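Local structure of Slr0280 protein (Synechocystis sp., 5H3K) at residues A[277-282]-A[298-303]; A[121-126]-A[271-276]; A[334-339]-A[584-589]; A[305-310]-A[605-610]. The protein is of unknown function but carries a phosphodiester glycosidase (NAGPA-family) domain, and so possibly cleaves a sugar-phosphodiester bond. All coordinates share one frame; numbering follows the deposited sequence.

How the contacts relate
Contacts 1, 3 and 4 pack into one hydrophobic core between two antiparallel sheets. Contact 1 belongs to one sheet; contacts 3 and 4 share the other, where Val336 O of contact 3 lies 2.7 Å from Val607 N of contact 4, a probable hydrogen bond. Across the interface Val298 CG1 meets Val336 CG1 at 3.8 Å, and Ile300 CG2 meets Ile307 CG2 at 3.7 Å. Contact 2 brings the N-terminal region against edge strand 271-276, neighbour of strand 279-288; the centres of contacts 1 and 2 lie about 11 Å apart. Contact 2 also meets contact 3 (Trp275 NE1 to Leu586 CD2, 3.7 Å) but does not touch contact 4. Contact 3 is nested within the loop contact 4 closes.

Contact 1: A[277-282]-A[298-303]; sequences EGITWQ and VTINPR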
loop_
_atom_site.group_PDB
_atom_site.type_symbol
_atom_site.label_atom_id
_atom_site.label_comp_id
_atom_site.label_asym_id
_atom_site.label_seq_id
_atom_site.Cartn_x
_atom_site.Cartn_y
_atom_site.Cartn_z
ATOM N N GLU A 277 6.099 -0.827 -19.004
ATOM C CA GLU A 277 6.918 0.318 -19.350
ATOM C C GLU A 277 6.821 1.342 -18.222
ATOM O O GLU A 277 5.715 1.753 -17.835
ATOM C CB GLU A 277 6.473 0.950 -20.669
ATOM C CG GLU A 277 7.097 2.324 -20.879
ATOM C CD GLU A 277 7.133 2.761 -22.336
ATOM O OE1 GLU A 277 6.779 1.946 -23.213
ATOM O OE2 GLU A 277 7.521 3.922 -22.595
ATOM N N GLY A 278 7.970 1.710 -17.672
ATOM C CA GLY A 278 8.022 2.726 -16.637
ATOM C C GLY A 278 7.854 2.203 -15.222
ATOM O O GLY A 278 7.877 2.996 -14.281
ATOM N N ILE A 279 7.681 0.892 -15.058
ATOM C CA ILE A 279 7.543 0.324 -13.708
ATOM C C ILE A 279 8.402 -0.923 -13.499
ATOM O O ILE A 279 8.265 -1.912 -14.229
ATOM C CB ILE A 279 6.082 -0.037 -13.371
ATOM C CG1 ILE A 279 5.180 1.199 -13.422
ATOM C CG2 ILE A 279 6.008 -0.680 -11.978
ATOM C CD1 ILE A 279 3.729 0.925 -13.105
ATOM N N THR A 280 9.264 -0.884 -12.487
ATOM C CA THR A 280 10.142 -2.006 -12.151
ATOM C C THR A 280 10.026 -2.415 -10.683
ATOM O O THR A 280 10.105 -1.569 -9.784
ATOM C CB THR A 280 11.594 -1.653 -12.462
ATOM O OG1 THR A 280 11.691 -1.296 -13.844
ATOM C CG2 THR A 280 12.519 -2.837 -12.183
ATOM N N TRP A 281 9.835 -3.715 -10.450
ATOM C CA TRP A 281 9.683 -4.277 -9.103
ATOM C C TRP A 281 10.983 -4.990 -8.706
ATOM O O TRP A 281 11.514 -5.781 -9.483
ATOM C CB TRP A 281 8.460 -5.223 -9.110
ATOM C CG TRP A 281 8.414 -6.351 -8.103
ATOM C CD1 TRP A 281 8.926 -6.376 -6.841
ATOM C CD2 TRP A 281 7.789 -7.627 -8.307
ATOM N NE1 TRP A 281 8.648 -7.588 -6.241
ATOM C CE2 TRP A 281 7.966 -8.370 -7.122
ATOM C CE3 TRP A 281 7.098 -8.196 -9.371
ATOM C CZ2 TRP A 281 7.468 -9.671 -6.983
ATOM C CZ3 TRP A 281 6.608 -9.490 -9.230
ATOM C CH2 TRP A 281 6.793 -10.208 -8.046
ATOM N N GLN A 282 11.528 -4.682 -7.526
ATOM C CA GLN A 282 12.742 -5.356 -7.076
ATOM C C GLN A 282 12.618 -5.839 -5.656
ATOM O O GLN A 282 11.979 -5.188 -4.824
ATOM C CB GLN A 282 13.971 -4.441 -7.194
ATOM C CG GLN A 282 14.284 -4.034 -8.619
ATOM C CD GLN A 282 15.252 -2.869 -8.699
ATOM O OE1 GLN A 282 14.857 -1.721 -8.938
ATOM N NE2 GLN A 282 16.526 -3.160 -8.510
ATOM N N VAL A 298 9.209 -0.626 -5.612
ATOM C CA VAL A 298 8.671 -0.484 -6.953
ATOM C C VAL A 298 9.105 0.881 -7.425
ATOM O O VAL A 298 8.896 1.884 -6.734
ATOM C CB VAL A 298 7.158 -0.610 -7.004
ATOM C CG1 VAL A 298 6.677 -0.378 -8.419
ATOM C CG2 VAL A 298 6.725 -1.988 -6.502
ATOM N N THR A 299 9.751 0.911 -8.585
ATOM C CA THR A 299 10.297 2.150 -9.113
ATOM C C THR A 299 9.483 2.558 -10.331
ATOM O O THR A 299 9.222 1.749 -11.227
ATOM C CB THR A 299 11.791 2.009 -9.473
ATOM O OG1 THR A 299 12.544 1.704 -8.287
ATOM C CG2 THR A 299 12.317 3.312 -10.077
ATOM N N ILE A 300 9.061 3.813 -10.354
ATOM C CA ILE A 300 8.117 4.279 -11.353
ATOM C C ILE A 300 8.686 5.518 -12.026
ATOM O O ILE A 300 9.090 6.459 -11.345
ATOM C CB ILE A 300 6.762 4.669 -10.706
ATOM C CG1 ILE A 300 6.099 3.467 -10.019
ATOM C CG2 ILE A 300 5.828 5.274 -11.739
ATOM C CD1 ILE A 300 6.137 3.544 -8.490
ATOM N N ASN A 301 8.730 5.508 -13.358
ATOM C CA ASN A 301 9.084 6.706 -14.113
ATOM C C ASN A 301 7.824 7.527 -14.343
ATOM O O ASN A 301 7.006 7.179 -15.192
ATOM C CB ASN A 301 9.725 6.324 -15.451
ATOM C CG ASN A 301 10.118 7.547 -16.283
ATOM O OD1 ASN A 301 9.777 8.688 -15.946
ATOM N ND2 ASN A 301 10.825 7.306 -17.380
ATOM N N PRO A 302 7.674 8.645 -13.604
ATOM C CA PRO A 302 6.428 9.419 -13.625
ATOM C C PRO A 302 6.292 10.216 -14.924
ATOM O O PRO A 302 5.295 10.906 -15.135
ATOM C CB PRO A 302 6.590 10.357 -12.423
ATOM C CG PRO A 302 8.064 10.613 -12.369
ATOM C CD PRO A 302 8.730 9.326 -12.826
ATOM N N ARG A 303 7.299 10.108 -15.781
ATOM C CA ARG A 303 7.280 10.753 -17.090
ATOM C C ARG A 303 6.869 9.789 -18.203
ATOM O O ARG A 303 6.663 10.209 -19.344
ATOM C CB ARG A 303 8.655 11.353 -17.402
ATOM C CG ARG A 303 9.010 12.555 -16.540
ATOM C CD ARG A 303 10.511 12.708 -16.380
ATOM N NE ARG A 303 11.066 11.778 -15.392
ATOM C CZ ARG A 303 12.029 10.898 -15.649
ATOM N NH1 ARG A 303 12.556 10.824 -16.864
ATOM N NH2 ARG A 303 12.475 10.096 -14.692
HETATM O O HOH W 1 12.387 -1.071 -7.841
#
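Val298 meets Ile279 through its CG1 methyl, which lies 3.6 Å from Ile279 CG2. Both methyls stand anti to the backbone N of their own residues, and the two side chains cross at a slant on the buried face of the sheet, where Ile300 and Trp281 also lie. Next along the strand, Thr299 forms a hydrogen-bonded antiparallel pair with Thr280. Its N donates to Thr280 O at 2.8 Å, and its O takes the N-H of Thr280 in return, both donors lying in the plane of the carbonyl they reach. The Thr299 side chain turns to the other, partly exposed face. There its OG1 donates to a water, which in turn gives its own protons to Thr280 O (3.0 Å) and to Gln282 OE1 (2.8 Å), so that a single solvent molecule ties both strands together beside the backbone bond. The strands are the two arms of the beta hairpin 279-288/291-300, with this contact at its open end. Ile300 returns to the buried face: its CG1 runs side by side with that of Ile279, pointing the same way, at 4.2 Å. Its strand is bordered on the other side by strand 542-547. Asn301 continues the pairing through its N, 2.8 Å from Gly278 O. Gly278 adopts a positive phi of 88°, where a side chain would jam against the preceding carbonyl. The Asn301 amide, with CG anti to the backbone N, curls forward into an Asx turn: OD1 accepts from Arg303 N at 2.9 Å, the donor standing above the amide carbonyl plane.

Contact 2: A[121-126]-A[271-276]; sequences PNRYLD and KTINWT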
loop_
_atom_site.group_PDB
_atom_site.type_symbol
_atom_site.label_atom_id
_atom_site.label_comp_id
_atom_site.label_asym_id
_atom_site.label_seq_id
_atom_site.Cartn_x
_atom_site.Cartn_y
_atom_site.Cartn_z
ATOM N N PRO A 121 -5.690 -2.632 -14.120
ATOM C CA PRO A 121 -4.418 -2.312 -13.458
ATOM C C PRO A 121 -3.442 -3.476 -13.361
ATOM O O PRO A 121 -2.525 -3.403 -12.550
ATOM C CB PRO A 121 -4.870 -1.963 -12.041
ATOM C CG PRO A 121 -6.010 -2.930 -11.792
ATOM C CD PRO A 121 -6.717 -3.061 -13.147
ATOM N N ASN A 122 -3.618 -4.527 -14.155
ATOM C CA ASN A 122 -2.854 -5.757 -13.943
ATOM C C ASN A 122 -1.998 -6.192 -15.119
ATOM O O ASN A 122 -2.297 -5.885 -16.274
ATOM C CB ASN A 122 -3.800 -6.910 -13.592
ATOM C CG ASN A 122 -4.651 -6.613 -12.382
ATOM O OD1 ASN A 122 -4.138 -6.253 -11.322
ATOM N ND2 ASN A 122 -5.960 -6.743 -12.535
ATOM N N ARG A 123 -0.951 -6.948 -14.806
ATOM C CA ARG A 123 -0.079 -7.561 -15.814
ATOM C C ARG A 123 -0.438 -9.045 -15.904
ATOM O O ARG A 123 -0.126 -9.827 -15.000
ATOM C CB ARG A 123 1.380 -7.405 -15.389
ATOM C CG ARG A 123 2.401 -8.052 -16.323
ATOM C CD ARG A 123 3.793 -7.931 -15.732
ATOM N NE ARG A 123 4.861 -8.368 -16.635
ATOM C CZ ARG A 123 5.753 -9.313 -16.344
ATOM N NH1 ARG A 123 5.710 -9.938 -15.173
ATOM N NH2 ARG A 123 6.700 -9.632 -17.219
ATOM N N TYR A 124 -1.077 -9.445 -16.998
ATOM C CA TYR A 124 -1.584 -10.819 -17.134
ATOM C C TYR A 124 -0.569 -11.754 -17.791
ATOM O O TYR A 124 -0.001 -11.425 -18.837
ATOM C CB TYR A 124 -2.897 -10.822 -17.926
ATOM C CG TYR A 124 -4.013 -10.094 -17.213
ATOM C CD1 TYR A 124 -4.879 -10.769 -16.364
ATOM C CD2 TYR A 124 -4.184 -8.721 -17.367
ATOM C CE1 TYR A 124 -5.893 -10.097 -15.699
ATOM C CE2 TYR A 124 -5.189 -8.047 -16.706
ATOM C CZ TYR A 124 -6.043 -8.738 -15.878
ATOM O OH TYR A 124 -7.046 -8.052 -15.219
ATOM N N LEU A 125 -0.327 -12.903 -17.161
ATOM C CA LEU A 125 0.551 -13.926 -17.733
ATOM C C LEU A 125 -0.282 -14.987 -18.445
ATOM O O LEU A 125 -1.220 -15.534 -17.873
ATOM C CB LEU A 125 1.425 -14.586 -16.648
ATOM C CG LEU A 125 2.342 -13.716 -15.772
ATOM C CD1 LEU A 125 3.193 -14.578 -14.825
ATOM C CD2 LEU A 125 3.244 -12.796 -16.597
ATOM N N ASP A 126 0.052 -15.272 -19.700
ATOM C CA ASP A 126 -0.672 -16.278 -20.484
ATOM C C ASP A 126 -0.249 -17.666 -20.005
ATOM O O ASP A 126 0.851 -18.138 -20.319
ATOM C CB ASP A 126 -0.373 -16.082 -21.980
ATOM C CG ASP A 126 -1.177 -17.018 -22.882
ATOM O OD1 ASP A 126 -1.517 -18.141 -22.457
ATOM O OD2 ASP A 126 -1.459 -16.629 -24.037
ATOM N N LYS A 271 15.136 -10.398 -6.582
ATOM C CA LYS A 271 14.336 -10.497 -7.792
ATOM C C LYS A 271 14.291 -9.126 -8.449
ATOM O O LYS A 271 14.269 -8.107 -7.758
ATOM C CB LYS A 271 12.909 -10.965 -7.451
ATOM C CG LYS A 271 12.061 -11.329 -8.688
ATOM C CD LYS A 271 10.569 -11.499 -8.347
ATOM C CE LYS A 271 10.316 -12.641 -7.355
ATOM N NZ LYS A 271 10.897 -13.930 -7.823
ATOM N N THR A 272 14.312 -9.095 -9.774
ATOM C CA THR A 272 14.095 -7.848 -10.509
ATOM C C THR A 272 13.149 -8.126 -11.664
ATOM O O THR A 272 13.472 -8.891 -12.570
ATOM C CB THR A 272 15.420 -7.226 -11.022
ATOM O OG1 THR A 272 16.294 -6.948 -9.919
ATOM C CG2 THR A 272 15.158 -5.923 -11.789
ATOM N N ILE A 273 11.959 -7.532 -11.611
ATOM C CA ILE A 273 10.951 -7.739 -12.641
ATOM C C ILE A 273 10.653 -6.429 -13.348
ATOM O O ILE A 273 10.192 -5.457 -12.722
ATOM C CB ILE A 273 9.617 -8.309 -12.077
ATOM C CG1 ILE A 273 9.826 -9.669 -11.394
ATOM C CG2 ILE A 273 8.596 -8.436 -13.196
ATOM C CD1 ILE A 273 10.232 -10.822 -12.337
ATOM N N ASN A 274 10.935 -6.386 -14.648
ATOM C CA ASN A 274 10.460 -5.286 -15.473
ATOM C C ASN A 274 8.985 -5.539 -15.763
ATOM O O ASN A 274 8.625 -6.441 -16.532
ATOM C CB ASN A 274 11.304 -5.153 -16.745
ATOM C CG ASN A 274 12.783 -4.953 -16.440
ATOM O OD1 ASN A 274 13.159 -4.090 -15.642
ATOM N ND2 ASN A 274 13.626 -5.765 -17.061
ATOM N N TRP A 275 8.128 -4.753 -15.117
ATOM C CA TRP A 275 6.715 -5.097 -14.979
ATOM C C TRP A 275 5.891 -4.516 -16.109
ATOM O O TRP A 275 5.180 -5.235 -16.812
ATOM C CB TRP A 275 6.212 -4.614 -13.616
ATOM C CG TRP A 275 4.905 -5.191 -13.180
ATOM C CD1 TRP A 275 4.658 -6.479 -12.808
ATOM C CD2 TRP A 275 3.671 -4.474 -13.006
ATOM N NE1 TRP A 275 3.338 -6.614 -12.443
ATOM C CE2 TRP A 275 2.709 -5.402 -12.561
ATOM C CE3 TRP A 275 3.287 -3.142 -13.212
ATOM C CZ2 TRP A 275 1.379 -5.041 -12.298
ATOM C CZ3 TRP A 275 1.969 -2.781 -12.954
ATOM C CH2 TRP A 275 1.030 -3.728 -12.503
ATOM N N THR A 276 5.965 -3.209 -16.283
ATOM C CA THR A 276 5.420 -2.614 -17.494
ATOM C C THR A 276 6.349 -1.479 -17.874
ATOM O O THR A 276 7.323 -1.217 -17.160
ATOM C CB THR A 276 3.960 -2.142 -17.302
ATOM O OG1 THR A 276 3.316 -2.046 -18.584
ATOM C CG2 THR A 276 3.916 -0.789 -16.586
#
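Arg123 lays its aliphatic stem over one face of the Trp275 indole. CG is anti to the backbone N (chi1 178°) and the chain stays extended as far as NE, which carries CB and CD across the ring: CD sits 3.7 Å from the centroid of the five-membered ring, a CH-pi contact, while CB is 3.6 Å from Trp275 NE1. The two side chains slide past each other in opposite directions, and the guanidinium is turned 48° from the indole plane. Asn274 O lies over one face of that guanidinium and Leu125 CD2 over the other, while NH1 approaches Ile273 CG2 at 3.8 Å. At the indole edge Pro121 O, buried without a hydrogen-bonding partner, comes 3.6 Å from Trp275 CH2. Asp82 joins the pair, making a salt bridge with Arg123 NH1 and accepting from Trp275 NE1; Gln102 and Pro99 O take further guanidinium hydrogens. A leucine here, lacking the guanidinium, would probably leave Asp82 without its charge mate and Gln102 OE1 and Pro99 O without the donors that meet them. The contact joins the N-terminal sheet to edge strand 271-276 with apolar stem on ring, while the buried charge is probably balanced by Asp82.

Contact 3: A[334-339]-A[584-589]; sequences AAVAIN and LALGGQ
Leu584 and Leu586 both hold CG anti to the backbone N, and a second torsion near +60° (54° and 68°) then turns CD1 toward the opposing strand. Leu584 CD1 comes over the backbone to 3.4 Å from Ala337 O and 4.1 Å from Ile338 CB; Leu586 CD1 takes the corresponding place near Ala335 O and meets Val336 CG2 at 3.7 Å. Val336 stands between the two leucines, side by side with each and pointing the same way, with CG1 serving Leu584 and CG2 serving Leu586. Between the Val336-Leu586 and Ile338-Leu584 pairs, the small Ala337 and Ala585 form the hydrogen-bonded pair, their methyls on the other face, against Leu325 and Ala329 of helix 325-331. Ala585 N reaches Ala337 O at 2.8 Å, nearly in line with the C=O bond, and Ala585 O accepts from Ala337 N. Strands 336-339 and 584-586 are thus antiparallel neighbours in a central sheet, near the middle of the chain, and strand 600-609 pairs with the opposite edge of 336-339. Strand 584-586 continues into 589-590 as a two-residue beta hairpin: Gly587 and Gly588, both at positive phi, form a type I' turn, with Leu586 N bonded to Gln589 O (2.8 Å) and Gln589 N to Leu586 O (3.2 Å). A classic beta bulge lies where Ala335 and Val336 together face Val607. The leucine face turns to strand 279-288, where Trp281 packs on Leu586. Gly587 N donates to Ala335 O at 2.9 Å. Beyond it a water donates to Ala334 O and accepts from Gly588 N, each at 2.9 Å.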
loop_
_atom_site.group_PDB
_atom_site.type_symbol
_atom_site.label_atom_id
_atom_site.label_comp_id
_atom_site.label_asym_id
_atom_site.label_seq_id
_atom_site.Cartn_x
_atom_site.Cartn_y
_atom_site.Cartn_z
ATOM N N ALA A 334 -5.741 0.543 -8.557
ATOM C CA ALA A 334 -4.374 1.045 -8.659
ATOM C C ALA A 334 -3.449 -0.072 -9.128
ATOM O O ALA A 334 -3.520 -1.202 -8.638
ATOM C CB ALA A 334 -3.895 1.592 -7.310
ATOM N N ALA A 335 -2.570 0.243 -10.073
ATOM C CA ALA A 335 -1.573 -0.723 -10.507
ATOM C C ALA A 335 -0.537 -0.974 -9.414
ATOM O O ALA A 335 -0.055 -2.098 -9.264
ATOM C CB ALA A 335 -0.888 -0.241 -11.786
ATOM N N VAL A 336 -0.169 0.083 -8.686
ATOM C CA VAL A 336 0.734 -0.007 -7.532
ATOM C C VAL A 336 0.164 0.856 -6.418
ATOM O O VAL A 336 -0.426 1.911 -6.681
ATOM C CB VAL A 336 2.175 0.520 -7.841
ATOM C CG1 VAL A 336 3.193 -0.059 -6.854
ATOM C CG2 VAL A 336 2.603 0.182 -9.266
ATOM N N ALA A 337 0.328 0.437 -5.167
ATOM C CA ALA A 337 -0.031 1.315 -4.061
ATOM C C ALA A 337 0.853 1.040 -2.873
ATOM O O ALA A 337 1.286 -0.093 -2.665
ATOM C CB ALA A 337 -1.504 1.148 -3.682
ATOM N N ILE A 338 1.141 2.083 -2.099
ATOM C CA ILE A 338 1.827 1.915 -0.819
ATOM C C ILE A 338 1.017 2.664 0.233
ATOM O O ILE A 338 0.400 3.694 -0.061
ATOM C CB ILE A 338 3.303 2.393 -0.883
ATOM C CG1 ILE A 338 4.068 1.946 0.371
ATOM C CG2 ILE A 338 3.391 3.913 -1.094
ATOM C CD1 ILE A 338 5.576 2.217 0.302
ATOM N N ASN A 339 0.971 2.137 1.449
ATOM C CA ASN A 339 0.345 2.865 2.551
ATOM C C ASN A 339 1.051 4.208 2.739
ATOM O O ASN A 339 2.264 4.350 2.465
ATOM C CB ASN A 339 0.445 2.053 3.844
ATOM C CG ASN A 339 1.850 2.025 4.383
ATOM O OD1 ASN A 339 2.734 1.369 3.817
ATOM N ND2 ASN A 339 2.087 2.774 5.465
ATOM N N LEU A 584 2.775 -2.824 0.534
ATOM C CA LEU A 584 3.072 -2.381 -0.826
ATOM C C LEU A 584 2.411 -3.365 -1.774
ATOM O O LEU A 584 2.736 -4.557 -1.750
ATOM C CB LEU A 584 4.595 -2.369 -1.035
ATOM C CG LEU A 584 5.182 -2.126 -2.426
ATOM C CD1 LEU A 584 4.620 -0.839 -2.995
ATOM C CD2 LEU A 584 6.704 -2.059 -2.332
ATOM N N ALA A 585 1.470 -2.879 -2.594
ATOM C CA ALA A 585 0.688 -3.761 -3.469
ATOM C C ALA A 585 1.033 -3.524 -4.932
ATOM O O ALA A 585 1.191 -2.382 -5.361
ATOM C CB ALA A 585 -0.832 -3.578 -3.248
ATOM N N LEU A 586 1.137 -4.609 -5.697
ATOM C CA LEU A 586 1.402 -4.516 -7.125
ATOM C C LEU A 586 0.447 -5.457 -7.836
ATOM O O LEU A 586 0.380 -6.646 -7.507
ATOM C CB LEU A 586 2.865 -4.888 -7.431
ATOM C CG LEU A 586 3.259 -4.873 -8.918
ATOM C CD1 LEU A 586 3.245 -3.447 -9.461
ATOM C CD2 LEU A 586 4.627 -5.542 -9.147
ATOM N N GLY A 587 -0.301 -4.927 -8.801
ATOM C CA GLY A 587 -1.347 -5.708 -9.446
ATOM C C GLY A 587 -2.350 -6.253 -8.440
ATOM O O GLY A 587 -2.850 -7.370 -8.592
ATOM N N GLY A 588 -2.624 -5.480 -7.394
ATOM C CA GLY A 588 -3.601 -5.883 -6.392
ATOM C C GLY A 588 -3.192 -7.022 -5.463
ATOM O O GLY A 588 -4.064 -7.712 -4.917
ATOM N N GLN A 589 -1.886 -7.220 -5.277
ATOM C CA GLN A 589 -1.371 -8.210 -4.329
ATOM C C GLN A 589 -0.271 -7.579 -3.508
ATOM O O GLN A 589 0.511 -6.798 -4.031
ATOM C CB GLN A 589 -0.802 -9.445 -5.040
ATOM C CG GLN A 589 -1.762 -10.111 -6.028
ATOM C CD GLN A 589 -2.961 -10.763 -5.360
ATOM O OE1 GLN A 589 -2.995 -10.949 -4.137
ATOM N NE2 GLN A 589 -3.953 -11.124 -6.167
HETATM O O HOH W 2 -1.924 -2.727 -6.715
#

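Contact 4: A[305-310]-A[605-610]; sequences PGISLR and IGVFVR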
loop_
_atom_site.group_PDB
_atom_site.type_symbol
_atom_site.label_atom_id
_atom_site.label_comp_id
_atom_site.label_asym_id
_atom_site.label_seq_id
_atom_site.Cartn_x
_atom_site.Cartn_y
_atom_site.Cartn_z
ATOM N N PRO A 305 4.490 7.680 -20.504
ATOM C CA PRO A 305 3.163 8.096 -20.977
ATOM C C PRO A 305 2.047 7.346 -20.260
ATOM O O PRO A 305 2.106 6.123 -20.121
ATOM C CB PRO A 305 3.185 7.730 -22.468
ATOM C CG PRO A 305 4.649 7.654 -22.826
ATOM C CD PRO A 305 5.324 7.130 -21.587
ATOM N N GLY A 306 1.055 8.082 -19.775
ATOM C CA GLY A 306 -0.100 7.456 -19.166
ATOM C C GLY A 306 0.049 7.099 -17.695
ATOM O O GLY A 306 -0.897 6.572 -17.101
ATOM N N ILE A 307 1.215 7.367 -17.108
ATOM C CA ILE A 307 1.408 7.103 -15.676
ATOM C C ILE A 307 1.023 8.311 -14.844
ATOM O O ILE A 307 1.459 9.432 -15.127
ATOM C CB ILE A 307 2.853 6.698 -15.345
ATOM C CG1 ILE A 307 3.146 5.308 -15.916
ATOM C CG2 ILE A 307 3.091 6.717 -13.821
ATOM C CD1 ILE A 307 4.406 4.666 -15.369
ATOM N N SER A 308 0.206 8.085 -13.813
ATOM C CA SER A 308 -0.132 9.144 -12.875
ATOM C C SER A 308 -0.128 8.574 -11.467
ATOM O O SER A 308 -0.205 7.354 -11.286
ATOM C CB SER A 308 -1.490 9.776 -13.193
ATOM O OG SER A 308 -2.526 8.811 -13.221
ATOM N N LEU A 309 0.010 9.459 -10.483
ATOM C CA LEU A 309 -0.112 9.065 -9.087
ATOM C C LEU A 309 -1.258 9.846 -8.448
ATOM O O LEU A 309 -1.483 11.018 -8.765
ATOM C CB LEU A 309 1.190 9.284 -8.307
ATOM C CG LEU A 309 2.323 8.266 -8.489
ATOM C CD1 LEU A 309 2.942 8.410 -9.856
ATOM C CD2 LEU A 309 3.392 8.457 -7.423
ATOM N N ARG A 310 -1.994 9.179 -7.566
ATOM C CA ARG A 310 -3.067 9.815 -6.803
ATOM C C ARG A 310 -3.063 9.299 -5.388
ATOM O O ARG A 310 -2.905 8.100 -5.169
ATOM C CB ARG A 310 -4.443 9.487 -7.400
ATOM C CG ARG A 310 -4.763 10.179 -8.729
ATOM C CD ARG A 310 -4.887 11.693 -8.562
ATOM N NE ARG A 310 -5.276 12.325 -9.818
ATOM C CZ ARG A 310 -4.413 12.752 -10.735
ATOM N NH1 ARG A 310 -3.106 12.622 -10.541
ATOM N NH2 ARG A 310 -4.859 13.307 -11.854
ATOM N N ILE A 605 -0.701 6.012 -1.430
ATOM C CA ILE A 605 -0.349 6.636 -2.697
ATOM C C ILE A 605 -0.520 5.558 -3.752
ATOM O O ILE A 605 0.082 4.487 -3.645
ATOM C CB ILE A 605 1.086 7.174 -2.684
ATOM C CG1 ILE A 605 1.211 8.334 -1.687
ATOM C CG2 ILE A 605 1.524 7.654 -4.078
ATOM C CD1 ILE A 605 2.662 8.757 -1.415
ATOM N N GLY A 606 -1.333 5.837 -4.769
ATOM C CA GLY A 606 -1.613 4.874 -5.827
ATOM C C GLY A 606 -0.988 5.303 -7.148
ATOM O O GLY A 606 -0.891 6.492 -7.449
ATOM N N VAL A 607 -0.549 4.323 -7.928
ATOM C CA VAL A 607 0.010 4.557 -9.252
ATOM C C VAL A 607 -0.961 3.999 -10.287
ATOM O O VAL A 607 -1.434 2.867 -10.170
ATOM C CB VAL A 607 1.370 3.857 -9.407
ATOM C CG1 VAL A 607 1.945 4.107 -10.817
ATOM C CG2 VAL A 607 2.344 4.357 -8.352
ATOM N N PHE A 608 -1.267 4.801 -11.293
ATOM C CA PHE A 608 -2.221 4.400 -12.317
ATOM C C PHE A 608 -1.545 4.431 -13.679
ATOM O O PHE A 608 -0.717 5.305 -13.961
ATOM C CB PHE A 608 -3.443 5.323 -12.279
ATOM C CG PHE A 608 -4.253 5.190 -11.019
ATOM C CD1 PHE A 608 -3.906 5.896 -9.871
ATOM C CD2 PHE A 608 -5.329 4.318 -10.970
ATOM C CE1 PHE A 608 -4.652 5.749 -8.700
ATOM C CE2 PHE A 608 -6.073 4.167 -9.815
ATOM C CZ PHE A 608 -5.731 4.880 -8.678
ATOM N N VAL A 609 -1.870 3.450 -14.509
ATOM C CA VAL A 609 -1.314 3.374 -15.852
ATOM C C VAL A 609 -2.474 3.423 -16.835
ATOM O O VAL A 609 -3.313 2.527 -16.850
ATOM C CB VAL A 609 -0.495 2.091 -16.049
ATOM C CG1 VAL A 609 0.118 2.067 -17.450
ATOM C CG2 VAL A 609 0.607 2.002 -14.998
ATOM N N ARG A 610 -2.535 4.487 -17.632
ATOM C CA ARG A 610 -3.667 4.715 -18.530
ATOM C C ARG A 610 -3.227 5.109 -19.934
ATOM O O ARG A 610 -2.432 4.410 -20.557
ATOM C CB ARG A 610 -4.583 5.794 -17.957
ATOM C CG ARG A 610 -5.290 5.356 -16.684
ATOM C CD ARG A 610 -5.815 6.518 -15.862
ATOM N NE ARG A 610 -6.647 6.045 -14.757
ATOM C CZ ARG A 610 -7.024 6.797 -13.729
ATOM N NH1 ARG A 610 -6.637 8.064 -13.658
ATOM N NH2 ARG A 610 -7.785 6.279 -12.770
#
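Leu309 and Val607 lie side by side and point the same way, Leu309 CG resting 3.9 Å from Val607 CG2. They form a non-hydrogen-bonded pair in an antiparallel sheet, where strand 307-313 runs along the C-terminal strand 600-609. On the same face Ile307 slants over Val607, CG2 to CG1 at 4.1 Å, and Leu309 CD2 reaches across to Ile605 CG2. This apolar side packs on Ile279 and Ile300 of the hairpin 279-288/291-300. The reverse face carries Ser308, Phe608 and Arg310. Ser308 tucks OG between its own N and carbonyl carbon (chi1 56°), against Phe608 CB at 3.7 Å, and Arg310 CB lies 4.0 Å from Phe608 CE1. A bend at chi2 (-66°) leads the Arg310 guanidinium off the strand pair: NH1 returns to Leu309 O, while NH2 forms a salt bridge with Asp375. Two reciprocal backbone pairs, Ser308 with Phe608 and Arg310 with Gly606, hold the strands in register. At Gly606 a side chain would be crowded by the Phe608 ring. The pairing ends where Gly306, at positive phi, presents its O to Arg610 N at 2.7 Å, the donor tilted 33° from the carbonyl plane.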